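Local structure of hydrogenase maturation factor (Thermoanaerobacter tengcongensis, 3VTI) at residues I146-G151 / K264-M269; G219-E224 / T291-Y296. The protein is a HypE-family maturation factor that is S-carbamoylated by HypF and probably dehydrates the carbamoyl group with ATP to the nitrile that supplies cyanide for [NiFe]-hydrogenases. All blocks are in the same frame, centred on the assembly; numbering follows the deposited sequence.

Contact 1: residues I146-G151 / K264-M269; sequences IVLISG and KALEIM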
loop_
_atom_site.group_PDB
_atom_site.type_symbol
_atom_site.label_atom_id
_atom_site.label_comp_id
_atom_site.label_asym_id
_atom_site.label_seq_id
_atom_site.Cartn_x
_atom_site.Cartn_y
_atom_site.Cartn_z
ATOM N N ILE C 146 -26.198 28.750 5.587
ATOM C CA ILE C 146 -26.890 27.768 4.754
ATOM C C ILE C 146 -25.913 26.702 4.274
ATOM O O ILE C 146 -24.757 26.995 3.970
ATOM C CB ILE C 146 -27.585 28.451 3.541
ATOM C CG1 ILE C 146 -28.589 29.523 4.010
ATOM C CG2 ILE C 146 -28.231 27.424 2.609
ATOM C CD1 ILE C 146 -29.794 29.008 4.805
ATOM N N VAL C 147 -26.388 25.462 4.224
ATOM C CA VAL C 147 -25.584 24.345 3.777
ATOM C C VAL C 147 -26.045 23.922 2.398
ATOM O O VAL C 147 -27.233 23.686 2.183
ATOM C CB VAL C 147 -25.710 23.152 4.735
ATOM C CG1 VAL C 147 -24.654 22.099 4.423
ATOM C CG2 VAL C 147 -25.568 23.612 6.169
ATOM N N LEU C 148 -25.097 23.823 1.474
ATOM C CA LEU C 148 -25.364 23.331 0.131
ATOM C C LEU C 148 -24.491 22.116 -0.193
ATOM O O LEU C 148 -23.409 21.931 0.387
ATOM C CB LEU C 148 -25.118 24.434 -0.901
ATOM C CG LEU C 148 -26.000 25.678 -0.839
ATOM C CD1 LEU C 148 -25.408 26.738 0.068
ATOM C CD2 LEU C 148 -26.190 26.232 -2.223
ATOM N N ILE C 149 -24.972 21.291 -1.120
ATOM C CA ILE C 149 -24.176 20.219 -1.713
ATOM C C ILE C 149 -24.115 20.456 -3.219
ATOM O O ILE C 149 -25.132 20.793 -3.832
ATOM C CB ILE C 149 -24.768 18.809 -1.418
ATOM C CG1 ILE C 149 -23.853 17.703 -1.950
ATOM C CG2 ILE C 149 -26.137 18.640 -2.043
ATOM C CD1 ILE C 149 -22.852 17.226 -0.965
ATOM N N SER C 150 -22.937 20.261 -3.812
ATOM C CA SER C 150 -22.720 20.538 -5.243
ATOM C C SER C 150 -23.408 19.576 -6.219
ATOM O O SER C 150 -23.480 19.865 -7.411
ATOM C CB SER C 150 -21.219 20.577 -5.552
ATOM O OG SER C 150 -20.590 19.354 -5.213
ATOM N N GLY C 151 -23.891 18.435 -5.721
ATOM C CA GLY C 151 -24.554 17.436 -6.564
ATOM C C GLY C 151 -25.012 16.193 -5.811
ATOM O O GLY C 151 -25.071 16.187 -4.579
ATOM N N LYS C 264 -27.027 32.908 -4.567
ATOM C CA LYS C 264 -25.947 33.166 -5.512
ATOM C C LYS C 264 -25.020 31.976 -5.621
ATOM O O LYS C 264 -24.548 31.663 -6.707
ATOM C CB LYS C 264 -25.155 34.414 -5.121
ATOM C CG LYS C 264 -25.901 35.722 -5.406
ATOM C CD LYS C 264 -25.194 36.934 -4.789
ATOM C CE LYS C 264 -26.179 38.048 -4.413
ATOM N NZ LYS C 264 -26.937 38.554 -5.595
ATOM N N ALA C 265 -24.773 31.307 -4.496
ATOM C CA ALA C 265 -23.896 30.139 -4.459
ATOM C C ALA C 265 -24.488 28.961 -5.227
ATOM O O ALA C 265 -23.762 28.212 -5.881
ATOM C CB ALA C 265 -23.604 29.743 -3.027
ATOM N N LEU C 266 -25.808 28.809 -5.144
ATOM C CA LEU C 266 -26.516 27.764 -5.876
ATOM C C LEU C 266 -26.450 28.016 -7.374
ATOM O O LEU C 266 -26.180 27.110 -8.161
ATOM C CB LEU C 266 -27.973 27.691 -5.424
ATOM C CG LEU C 266 -28.774 26.540 -6.033
ATOM C CD1 LEU C 266 -28.237 25.197 -5.545
ATOM C CD2 LEU C 266 -30.244 26.693 -5.705
ATOM N N GLU C 267 -26.642 29.249 -7.767
ATOM C CA GLU C 267 -26.641 29.548 -9.167
ATOM C C GLU C 267 -25.248 29.499 -9.757
ATOM O O GLU C 267 -25.087 29.124 -10.886
ATOM C CB GLU C 267 -27.387 30.854 -9.454
ATOM C CG GLU C 267 -26.586 32.105 -9.349
ATOM C CD GLU C 267 -26.138 32.621 -10.692
ATOM O OE1 GLU C 267 -26.960 32.599 -11.617
ATOM O OE2 GLU C 267 -24.971 33.044 -10.829
ATOM N N ILE C 268 -24.245 29.821 -8.962
ATOM C CA ILE C 268 -22.861 29.674 -9.386
ATOM C C ILE C 268 -22.545 28.211 -9.660
ATOM O O ILE C 268 -21.872 27.895 -10.643
ATOM C CB ILE C 268 -21.869 30.266 -8.344
ATOM C CG1 ILE C 268 -21.810 31.792 -8.462
ATOM C CG2 ILE C 268 -20.459 29.661 -8.504
ATOM C CD1 ILE C 268 -21.233 32.483 -7.238
ATOM N N MET C 269 -23.037 27.324 -8.798
ATOM C CA MET C 269 -22.829 25.895 -8.983
ATOM C C MET C 269 -23.635 25.371 -10.157
ATOM O O MET C 269 -23.081 24.709 -11.020
ATOM C CB MET C 269 -23.144 25.112 -7.707
ATOM C CG MET C 269 -22.070 25.244 -6.662
ATOM S SD MET C 269 -22.323 24.218 -5.205
ATOM C CE MET C 269 -23.539 25.176 -4.312
#
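L148, in the middle of strand 146-149, points its side chain at helix 262-270 and meets three of its residues through one methyl, CD2. With CG anti to the carbonyl carbon (chi1 -63°), that methyl reaches the helix at L266, where its distance to CB is 3.9 Å, and it comes to 4.4 Å from the CB of A265. Its nearest neighbour is the terminal methyl of M269, with L148 CD2 and M269 CE 3.5 Å apart; the same CE lies 3.8 Å from L148 CB, so the methyl rests against both the root and the branch of the leucine. I149 then turns from the helix and packs against strands 254-257 and 279-285 instead. Beyond the strand, S150 receives the sulfur: M269 SD sits 3.7 Å from S150 CA and almost as close to its CB. The bend at chi3 (-79°) turns CE back toward L148 from a sulfur already lying against S150. Strand and helix axes run nearly parallel, 9° apart at a closest approach of 9.8 Å, as the helix packs on the L148 face of the mixed sheet of the AIR synthase-related C-terminal domain. Between these segments cohesion is therefore apolar, from van der Waals contact and the burial of aliphatic and thioether groups, while the S150 hydroxyl is satisfied by the backbone N of V253.

Contact 2: residues G219-E224 / T291-Y296; sequences GIKIYE and TINTIY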
loop_
_atom_site.group_PDB
_atom_site.type_symbol
_atom_site.label_atom_id
_atom_site.label_comp_id
_atom_site.label_asym_id
_atom_site.label_seq_id
_atom_site.Cartn_x
_atom_site.Cartn_y
_atom_site.Cartn_z
ATOM N N GLY C 219 -24.665 23.260 15.324
ATOM C CA GLY C 219 -25.448 22.132 14.835
ATOM C C GLY C 219 -25.848 22.342 13.393
ATOM O O GLY C 219 -25.704 23.442 12.864
ATOM N N ILE C 220 -26.330 21.285 12.747
ATOM C CA ILE C 220 -26.753 21.372 11.347
ATOM C C ILE C 220 -28.044 20.598 11.108
ATOM O O ILE C 220 -28.171 19.427 11.497
ATOM C CB ILE C 220 -25.651 20.901 10.348
ATOM C CG1 ILE C 220 -24.377 21.734 10.525
ATOM C CG2 ILE C 220 -26.144 21.045 8.906
ATOM C CD1 ILE C 220 -23.278 21.439 9.532
ATOM N N LYS C 221 -28.977 21.272 10.465
ATOM C CA LYS C 221 -30.208 20.663 10.082
ATOM C C LYS C 221 -30.311 20.534 8.593
ATOM O O LYS C 221 -30.207 21.489 7.876
ATOM C CB LYS C 221 -31.376 21.466 10.612
ATOM C CG LYS C 221 -32.707 20.837 10.338
ATOM C CD LYS C 221 -33.747 21.358 11.281
ATOM C CE LYS C 221 -33.704 20.665 12.614
ATOM N NZ LYS C 221 -34.910 19.862 12.851
ATOM N N ILE C 222 -30.519 19.318 8.143
ATOM C CA ILE C 222 -30.764 19.062 6.727
ATOM C C ILE C 222 -32.183 18.549 6.432
ATOM O O ILE C 222 -32.920 18.121 7.332
ATOM C CB ILE C 222 -29.686 18.150 6.089
ATOM C CG1 ILE C 222 -29.691 16.755 6.723
ATOM C CG2 ILE C 222 -28.313 18.812 6.180
ATOM C CD1 ILE C 222 -28.752 15.751 6.049
ATOM N N TYR C 223 -32.559 18.608 5.158
ATOM C CA TYR C 223 -33.918 18.288 4.734
ATOM C C TYR C 223 -33.932 17.126 3.751
ATOM O O TYR C 223 -33.345 17.201 2.670
ATOM C CB TYR C 223 -34.625 19.542 4.183
ATOM C CG TYR C 223 -34.801 20.602 5.252
ATOM C CD1 TYR C 223 -35.960 20.656 6.025
ATOM C CD2 TYR C 223 -33.783 21.520 5.529
ATOM C CE1 TYR C 223 -36.113 21.617 7.034
ATOM C CE2 TYR C 223 -33.921 22.477 6.531
ATOM C CZ TYR C 223 -35.089 22.520 7.279
ATOM O OH TYR C 223 -35.225 23.463 8.270
ATOM N N GLU C 224 -34.595 16.047 4.158
ATOM C CA GLU C 224 -34.707 14.829 3.356
ATOM C C GLU C 224 -35.117 15.085 1.904
ATOM O O GLU C 224 -34.424 14.653 0.984
ATOM C CB GLU C 224 -35.690 13.859 4.018
ATOM C CG GLU C 224 -35.834 12.523 3.305
ATOM C CD GLU C 224 -36.769 11.583 4.042
ATOM O OE1 GLU C 224 -37.945 11.963 4.286
ATOM O OE2 GLU C 224 -36.319 10.463 4.374
ATOM N N THR C 291 -29.124 17.019 12.724
ATOM C CA THR C 291 -30.493 16.531 12.586
ATOM C C THR C 291 -30.999 16.570 11.143
ATOM O O THR C 291 -30.600 17.423 10.355
ATOM C CB THR C 291 -31.462 17.347 13.477
ATOM O OG1 THR C 291 -31.464 18.720 13.065
ATOM C CG2 THR C 291 -31.063 17.257 14.955
ATOM N N ILE C 292 -31.888 15.642 10.810
ATOM C CA ILE C 292 -32.526 15.609 9.494
ATOM C C ILE C 292 -34.050 15.646 9.615
ATOM O O ILE C 292 -34.647 14.882 10.374
ATOM C CB ILE C 292 -32.068 14.384 8.649
ATOM C CG1 ILE C 292 -32.745 14.390 7.274
ATOM C CG2 ILE C 292 -32.309 13.075 9.399
ATOM C CD1 ILE C 292 -32.248 13.333 6.322
ATOM N N ASN C 293 -34.668 16.551 8.866
ATOM C CA ASN C 293 -36.119 16.676 8.833
ATOM C C ASN C 293 -36.711 15.939 7.645
ATOM O O ASN C 293 -36.255 16.108 6.512
ATOM C CB ASN C 293 -36.537 18.150 8.778
ATOM C CG ASN C 293 -36.836 18.731 10.147
ATOM O OD1 ASN C 293 -36.172 18.416 11.133
ATOM N ND2 ASN C 293 -37.845 19.595 10.211
ATOM N N THR C 294 -37.725 15.119 7.912
ATOM C CA THR C 294 -38.483 14.455 6.855
ATOM C C THR C 294 -39.639 15.362 6.419
ATOM O O THR C 294 -39.801 16.476 6.942
ATOM C CB THR C 294 -39.034 13.080 7.311
ATOM O OG1 THR C 294 -40.076 13.268 8.278
ATOM C CG2 THR C 294 -37.932 12.207 7.910
ATOM N N ILE C 295 -40.428 14.889 5.452
ATOM C CA ILE C 295 -41.661 15.572 5.049
ATOM C C ILE C 295 -42.606 15.741 6.249
ATOM O O ILE C 295 -42.781 14.810 7.055
ATOM C CB ILE C 295 -42.398 14.857 3.859
ATOM C CG1 ILE C 295 -42.609 13.355 4.138
ATOM C CG2 ILE C 295 -41.641 15.052 2.549
ATOM C CD1 ILE C 295 -43.621 12.666 3.207
ATOM N N TYR C 296 -43.187 16.939 6.361
ATOM C CA TYR C 296 -44.163 17.290 7.412
ATOM C C TYR C 296 -43.553 17.821 8.730
ATOM O O TYR C 296 -44.260 18.406 9.558
ATOM C CB TYR C 296 -45.189 16.158 7.643
ATOM C CG TYR C 296 -46.091 15.907 6.442
ATOM C CD1 TYR C 296 -47.358 16.509 6.360
ATOM C CD2 TYR C 296 -45.674 15.081 5.381
ATOM C CE1 TYR C 296 -48.190 16.290 5.259
ATOM C CE2 TYR C 296 -46.493 14.862 4.273
ATOM C CZ TYR C 296 -47.751 15.468 4.220
ATOM O OH TYR C 296 -48.572 15.257 3.135
HETATM O O HOH W 1 -37.589 20.277 13.570
#
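K221 and N293 join parallel strands through a side-chain hydrogen bond, K221 NZ to N293 OD1 at 2.6 Å, with the ammonium nitrogen lying above the carbonyl plane. The lysine starts with CG anti to its backbone N (chi1 -176°) and bends at its last two torsions, which carries its CE alongside T291 OG1 and NZ over to the amide. A water accepts from K221 NZ and, weakly, from N293 ND2, and S299 OG bonds the lysine too.

Backbone bonds follow the parallel zigzag: T291 N to I220 O, I222 N to T291 O, N293 N to I222 O and E224 N to N293 O, the last continuing the ladder past strand 219-223.

Side-chain packing divides between the faces. On that of K221, the Y223 ring lies beside N293, its plane 70° from the amide, with Y223 CD1 3.8 Å from N293 CB. On the other, I222 CG1 makes apolar contact with I292 CB at 3.9 Å, and I222 also touches helix 204-216. The extended E224 side chain runs alongside T294, E224 OE1 3.4 Å from T294 CB.

The pair is the parallel step within the otherwise antiparallel seven-stranded sheet of the AIR synthase-related C-terminal domain.

How the contacts relate
Both contacts belong to the same seven-stranded mixed sheet in the AIR synthase-related C-terminal region, with centres about 17 Å apart. Contact 1 lays helix 262-270 on an interior strand, 146-149, whereas contact 2 pairs two strands nearer the 299-301 edge; strand 279-285 separates 146-149 from 219-223. Across that strand the two still touch, V147 CG2 lying 3.8 Å from I220 CG2. Their segments alternate along the chain, 146-151, 219-224, 264-269, 291-296, so the sheet is built from interleaved parts of the sequence. In contact 1 the S150 side chain is about 8 Å from that of magnesium ligand D199 and about 12 Å from the metal, while contact 2 is remote from it and has another protein chain at its 294-296 end.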